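Side-chain contacts in myosin-I heavy chain (Dictyostelium discoideum, PDB 5EJR), which works as an actin-based motor with ATPase activity, is involved in the early steps of phagocytosis and adhesion, and is represented here by a MyTH4-FERM unit of its tail: residues F138-D142 and S143-P147; S344-I347 and A348-I352; E367-R370 and Q371-D375. All blocks are in the same frame, centred on the assembly; numbering follows the deposited sequence.

Contact 1. Residues F138-D142 and S143-P147; sequences FSPSD and SLLQP
Ser139, Pro140 and Ser141 meet Leu144 and Leu145 at the N-terminal turn of helix 142-159 in the MyTH4 domain, whose N-cap is Ser141; the turn illustrates how a helix start can be closed on both its polar and its apolar side. Ser139 OG gives a hydrogen bond to Pro140 O at 2.7 Å, in the carbonyl plane and on a lone pair, and also lies 4.2 Å from Leu145 CD1. The ring of Pro140 then straddles the two leucines. Its CB lies 3.7 Å from Leu144 CD2, while CG and CD rest on the methyl CD1 of Leu145, CD at 3.8 Å; ring and side chain cross obliquely. Ser141 is the cap itself. With chi1 at 67°, its hydroxyl sits between backbone N and carbonyl carbon and faces the first turn, where OG accepts from Leu144 N at 3.1 Å. The same OG is hydrogen-bonded to Asp105 of helix 104-113, a tie between cap and neighbouring helix; that helix also touches Pro140 through Asp105 and Tyr108. Replacing Ser141 by an alanine removes the hydroxyl, and Leu144 N would probably lose its side-chain acceptor and Asp105 a hydrogen-bond partner. The backbone of the cap residue is used as well: Ser141 O accepts from Leu145 N at 2.8 Å, and Leu145 CB lies 3.5 Å from that same oxygen.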
# COMPACT_ATOMS: atom_id res chain seq x y z
N PHE A 138 3.02 -1.65 -17.98
CA PHE A 138 4.14 -2.05 -18.84
C PHE A 138 3.90 -1.64 -20.28
O PHE A 138 2.77 -1.47 -20.72
CB PHE A 138 4.41 -3.58 -18.72
CG PHE A 138 3.18 -4.45 -18.81
CD1 PHE A 138 2.59 -4.73 -20.04
CD2 PHE A 138 2.56 -4.92 -17.66
CE1 PHE A 138 1.42 -5.49 -20.11
CE2 PHE A 138 1.39 -5.68 -17.73
CZ PHE A 138 0.83 -5.95 -18.96
N SER A 139 4.99 -1.46 -20.99
CA SER A 139 4.98 -1.06 -22.37
C SER A 139 4.77 -2.28 -23.27
O SER A 139 5.26 -3.37 -22.93
CB SER A 139 6.33 -0.43 -22.69
OG SER A 139 6.51 -0.12 -24.07
N PRO A 140 4.14 -2.14 -24.47
CA PRO A 140 4.19 -3.26 -25.42
C PRO A 140 5.63 -3.25 -25.99
O PRO A 140 6.38 -2.30 -25.71
CB PRO A 140 3.17 -2.87 -26.49
CG PRO A 140 3.09 -1.39 -26.44
CD PRO A 140 3.53 -0.93 -25.07
N SER A 141 6.03 -4.27 -26.79
CA SER A 141 7.38 -4.30 -27.36
C SER A 141 7.67 -3.02 -28.16
O SER A 141 6.73 -2.34 -28.60
CB SER A 141 7.58 -5.53 -28.25
OG SER A 141 6.77 -5.48 -29.42
N ASP A 142 8.95 -2.70 -28.35
CA ASP A 142 9.37 -1.53 -29.12
C ASP A 142 8.87 -1.65 -30.57
O ASP A 142 8.57 -0.64 -31.21
CB ASP A 142 10.90 -1.40 -29.07
CG ASP A 142 11.42 -1.45 -27.64
OD1 ASP A 142 11.49 -2.57 -27.06
OD2 ASP A 142 11.70 -0.37 -27.08
N SER A 143 8.72 -2.90 -31.05
CA SER A 143 8.21 -3.23 -32.38
C SER A 143 6.72 -2.91 -32.48
O SER A 143 6.31 -2.35 -33.49
CB SER A 143 8.43 -4.71 -32.68
OG SER A 143 7.85 -5.08 -33.91
N LEU A 144 5.91 -3.28 -31.46
CA LEU A 144 4.47 -3.06 -31.43
C LEU A 144 4.06 -1.62 -31.06
O LEU A 144 3.05 -1.16 -31.57
CB LEU A 144 3.76 -4.08 -30.52
CG LEU A 144 2.22 -4.00 -30.39
CD1 LEU A 144 1.52 -4.38 -31.69
CD2 LEU A 144 1.70 -4.88 -29.29
N LEU A 145 4.85 -0.94 -30.21
CA LEU A 145 4.55 0.42 -29.69
C LEU A 145 3.99 1.41 -30.73
O LEU A 145 2.83 1.79 -30.58
CB LEU A 145 5.77 1.03 -28.96
CG LEU A 145 5.52 2.34 -28.20
CD1 LEU A 145 4.57 2.15 -27.01
CD2 LEU A 145 6.82 2.98 -27.77
N GLN A 146 4.78 1.83 -31.75
CA GLN A 146 4.31 2.79 -32.76
C GLN A 146 3.10 2.27 -33.58
O GLN A 146 2.08 2.96 -33.56
CB GLN A 146 5.45 3.28 -33.67
CG GLN A 146 5.33 4.76 -34.03
CD GLN A 146 5.56 5.68 -32.84
OE1 GLN A 146 6.67 5.78 -32.30
NE2 GLN A 146 4.51 6.37 -32.43
N PRO A 147 3.14 1.07 -34.24
CA PRO A 147 1.94 0.59 -34.96
C PRO A 147 0.65 0.55 -34.12
O PRO A 147 -0.40 0.95 -34.63
CB PRO A 147 2.35 -0.80 -35.44
CG PRO A 147 3.83 -0.76 -35.53
CD PRO A 147 4.25 0.10 -34.38

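Contact 2. Residues S344-I347 and A348-I352; sequences SSII and AAILI
Ser344 O accepts from Ala348 N at 2.8 Å, the shortest of four successive backbone hydrogen bonds that join each residue of 344-347 to the one four places on, the textbook alpha-helical pattern. Ser345 O takes Ala349 N, Ile346 O takes Ile350 N, and the series closes with Leu351 N to Ile347 O at 3.0 Å. The two serine hydroxyls bond back to carbonyls one turn earlier: with OG turned back beside its own backbone N (chi1 -76°), Ser345 bonds to Glu341 O, and Ser344 does likewise to Asn340 O, so polar side chains are satisfied by the preceding turn in a largely buried part of the helix.

Around this polar frame lie the branched side chains. Ile347 and Leu351 run side by side, pointing the same way, with Ile347 CG2 at 4.0 Å from Leu351 CD1; the leucine's CG also settles 3.4 Å from Ile347 O, the carbonyl that its own N-H grips. One residue earlier, Ile346 CG2 and Ile350 CD1 approach more loosely at 4.2 Å, while Ile350 CG1 rests 3.5 Å from Ile346 O. These contacts form two apolar i to i+4 pairs on helix 341-355, in the helical lobe of the FERM domain. Ile346 and Ile350 lean on Leu412 of helix 402-416, Ile347 and Leu351 on Phe409 of that helix and Trp331 of helix 317-332, and Ser345 and Ile352 face helix 383-394.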
# COMPACT_ATOMS: atom_id res chain seq x y z
N SER A 344 1.91 3.21 37.80
CA SER A 344 0.66 3.29 37.04
C SER A 344 -0.30 4.28 37.68
O SER A 344 -1.04 4.95 36.97
CB SER A 344 -0.01 1.92 36.93
OG SER A 344 0.75 1.04 36.13
N SER A 345 -0.34 4.30 39.01
CA SER A 345 -1.18 5.20 39.82
C SER A 345 -0.72 6.65 39.60
O SER A 345 -1.54 7.55 39.57
CB SER A 345 -1.04 4.85 41.30
OG SER A 345 -1.79 3.67 41.54
N ILE A 346 0.59 6.87 39.44
CA ILE A 346 1.12 8.24 39.15
C ILE A 346 0.64 8.65 37.76
O ILE A 346 0.20 9.78 37.56
CB ILE A 346 2.68 8.29 39.30
CG1 ILE A 346 3.08 8.13 40.78
CG2 ILE A 346 3.27 9.61 38.73
CD1 ILE A 346 4.57 7.63 41.06
N ILE A 347 0.69 7.70 36.78
CA ILE A 347 0.26 7.94 35.41
C ILE A 347 -1.22 8.27 35.40
O ILE A 347 -1.63 9.27 34.82
CB ILE A 347 0.64 6.78 34.44
CG1 ILE A 347 2.19 6.76 34.24
CG2 ILE A 347 -0.08 6.94 33.08
CD1 ILE A 347 2.77 5.32 33.80
N ALA A 348 -2.01 7.44 36.09
CA ALA A 348 -3.45 7.64 36.20
C ALA A 348 -3.73 9.01 36.82
O ALA A 348 -4.50 9.76 36.23
CB ALA A 348 -4.06 6.52 37.03
N ALA A 349 -2.97 9.43 37.88
CA ALA A 349 -3.15 10.76 38.50
C ALA A 349 -2.94 11.92 37.54
O ALA A 349 -3.76 12.84 37.52
CB ALA A 349 -2.29 10.92 39.75
N ILE A 350 -1.87 11.85 36.70
CA ILE A 350 -1.58 12.89 35.72
C ILE A 350 -2.67 12.96 34.69
O ILE A 350 -3.13 14.04 34.36
CB ILE A 350 -0.19 12.66 35.03
CG1 ILE A 350 0.94 12.81 36.03
CG2 ILE A 350 -0.00 13.63 33.85
CD1 ILE A 350 2.23 12.20 35.55
N LEU A 351 -3.05 11.81 34.13
CA LEU A 351 -4.08 11.74 33.10
C LEU A 351 -5.43 12.22 33.60
O LEU A 351 -6.19 12.79 32.82
CB LEU A 351 -4.17 10.33 32.48
CG LEU A 351 -2.91 9.84 31.68
CD1 LEU A 351 -3.18 8.52 31.04
CD2 LEU A 351 -2.53 10.83 30.60
N ILE A 352 -5.73 12.01 34.89
CA ILE A 352 -6.98 12.52 35.50
C ILE A 352 -6.90 14.07 35.56
O ILE A 352 -7.85 14.74 35.15
CB ILE A 352 -7.23 11.87 36.90
CG1 ILE A 352 -7.70 10.40 36.72
CG2 ILE A 352 -8.27 12.68 37.75
CD1 ILE A 352 -7.61 9.53 38.00

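Contact 3. Residues E367-R370 and Q371-D375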
# COMPACT_ATOMS: atom_id res chain seq x y z
N GLU A 367 -15.59 4.88 37.02
CA GLU A 367 -15.70 5.39 35.66
C GLU A 367 -14.52 6.30 35.29
O GLU A 367 -14.01 6.21 34.17
CB GLU A 367 -17.07 6.06 35.43
CG GLU A 367 -18.27 5.11 35.56
CD GLU A 367 -18.60 4.46 36.91
OE1 GLU A 367 -18.36 5.09 37.97
OE2 GLU A 367 -19.10 3.31 36.89
N VAL A 368 -14.02 7.10 36.24
CA VAL A 368 -12.84 7.96 36.02
C VAL A 368 -11.59 7.08 35.86
O VAL A 368 -10.80 7.32 34.95
CB VAL A 368 -12.70 9.05 37.12
CG1 VAL A 368 -11.38 9.82 36.98
CG2 VAL A 368 -13.88 10.03 37.07
N VAL A 369 -11.43 6.04 36.71
CA VAL A 369 -10.28 5.12 36.67
C VAL A 369 -10.18 4.41 35.30
O VAL A 369 -9.09 4.34 34.73
CB VAL A 369 -10.25 4.11 37.85
CG1 VAL A 369 -9.16 3.05 37.67
CG2 VAL A 369 -10.08 4.84 39.17
N ARG A 370 -11.35 3.97 34.75
CA ARG A 370 -11.42 3.32 33.44
C ARG A 370 -11.00 4.25 32.28
O ARG A 370 -10.69 3.76 31.22
CB ARG A 370 -12.83 2.79 33.17
CG ARG A 370 -13.32 1.76 34.18
CD ARG A 370 -12.40 0.54 34.30
NE ARG A 370 -12.24 -0.19 33.03
CZ ARG A 370 -13.12 -1.04 32.51
NH1 ARG A 370 -14.30 -1.22 33.09
NH2 ARG A 370 -12.84 -1.68 31.39
N GLN A 371 -11.03 5.57 32.46
CA GLN A 371 -10.64 6.50 31.39
C GLN A 371 -9.11 6.66 31.32
O GLN A 371 -8.59 7.27 30.37
CB GLN A 371 -11.27 7.87 31.65
CG GLN A 371 -12.81 7.93 31.58
CD GLN A 371 -13.29 9.35 31.87
OE1 GLN A 371 -13.22 9.86 33.00
NE2 GLN A 371 -13.68 10.05 30.82
N VAL A 372 -8.38 6.18 32.34
CA VAL A 372 -6.94 6.43 32.45
C VAL A 372 -6.06 5.20 32.73
O VAL A 372 -4.82 5.35 32.76
CB VAL A 372 -6.65 7.55 33.50
CG1 VAL A 372 -7.31 8.86 33.09
CG2 VAL A 372 -7.06 7.13 34.93
N LEU A 373 -6.64 4.01 32.91
CA LEU A 373 -5.80 2.83 33.10
C LEU A 373 -6.24 1.79 32.10
O LEU A 373 -7.45 1.58 32.01
CB LEU A 373 -5.96 2.21 34.49
CG LEU A 373 -5.24 2.76 35.67
CD1 LEU A 373 -5.56 1.88 36.88
CD2 LEU A 373 -3.69 2.83 35.43
N PRO A 374 -5.33 1.10 31.38
CA PRO A 374 -5.78 0.03 30.47
C PRO A 374 -6.18 -1.21 31.29
O PRO A 374 -5.65 -1.40 32.39
CB PRO A 374 -4.54 -0.28 29.63
CG PRO A 374 -3.39 0.05 30.54
CD PRO A 374 -3.85 1.21 31.40
N ASP A 375 -7.01 -2.10 30.72
CA ASP A 375 -7.44 -3.34 31.41
C ASP A 375 -6.28 -4.21 31.85
O ASP A 375 -6.33 -4.78 32.93
CB ASP A 375 -8.38 -4.16 30.52
CG ASP A 375 -9.73 -3.52 30.27
OD1 ASP A 375 -10.00 -2.43 30.86
OD2 ASP A 375 -10.52 -4.08 29.49
O HOH W 1 -9.65 0.06 31.79
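Arg370 reaches forward to Asp375 across the short loop joining helix 366-370 to helix 375-378, within the helical lobe of the FERM domain. The pair is an example of a curled long side chain bridging a break between helices. Bends at chi2 and chi3 of Arg370, both near -60°, curl the chain so that NH2 comes within 3.0 Å of Asp375 OD1 in a salt bridge. NH2 meets OD1 on the syn side, 22° out of the carboxylate plane, and the carboxylate and guanidinium planes are 50° apart. Both residues are exposed and also touch a crystal neighbour, so their exact pose in solution may differ.

In the backbone, Val368 O and Val369 O each accept from the N-H three residues on, those of Gln371 and Val372. The side chains follow the turn. Gln371 is extended beyond CG, which lies 3.3 Å from Glu367 O, and its OE1 is hydrogen-bonded to Tyr356. Val369 and Leu373 lie side by side, pointing the same way, CG1 of the valine 3.9 Å from CD1 of the leucine. The first torsion of Val372 sets its CG2 between the backbone N and the carbonyl carbon, which brings that methyl to 3.5 Å from Val369 O.

A water completes the link. Lying at the guanidinium edge, in its plane, it accepts from Arg370 NE at 2.9 Å and donates to Leu373 O and Asp375 OD1, each at 2.7 Å.

The three contacts follow one another along the chain, contact 1 in the MyTH4 domain and contacts 2 and 3 in the helical lobe of the FERM domain. Contact 1 lies on the other side of the chain's centre, its centre about 66 Å from that of contact 2 and about 64 Å from that of contact 3; there it joins helix 142-159 to helices 104-113 and 5-11. Contacts 2 and 3 are neighbours, with centres about 10 Å apart. Their apolar sides pack together, Leu351 CB meeting Val372 CG1 at 3.5 Å and Ile352 CG1 meeting Val368 CG1 at 3.7 Å, while the Arg370-Asp375 bridge lies at the surface.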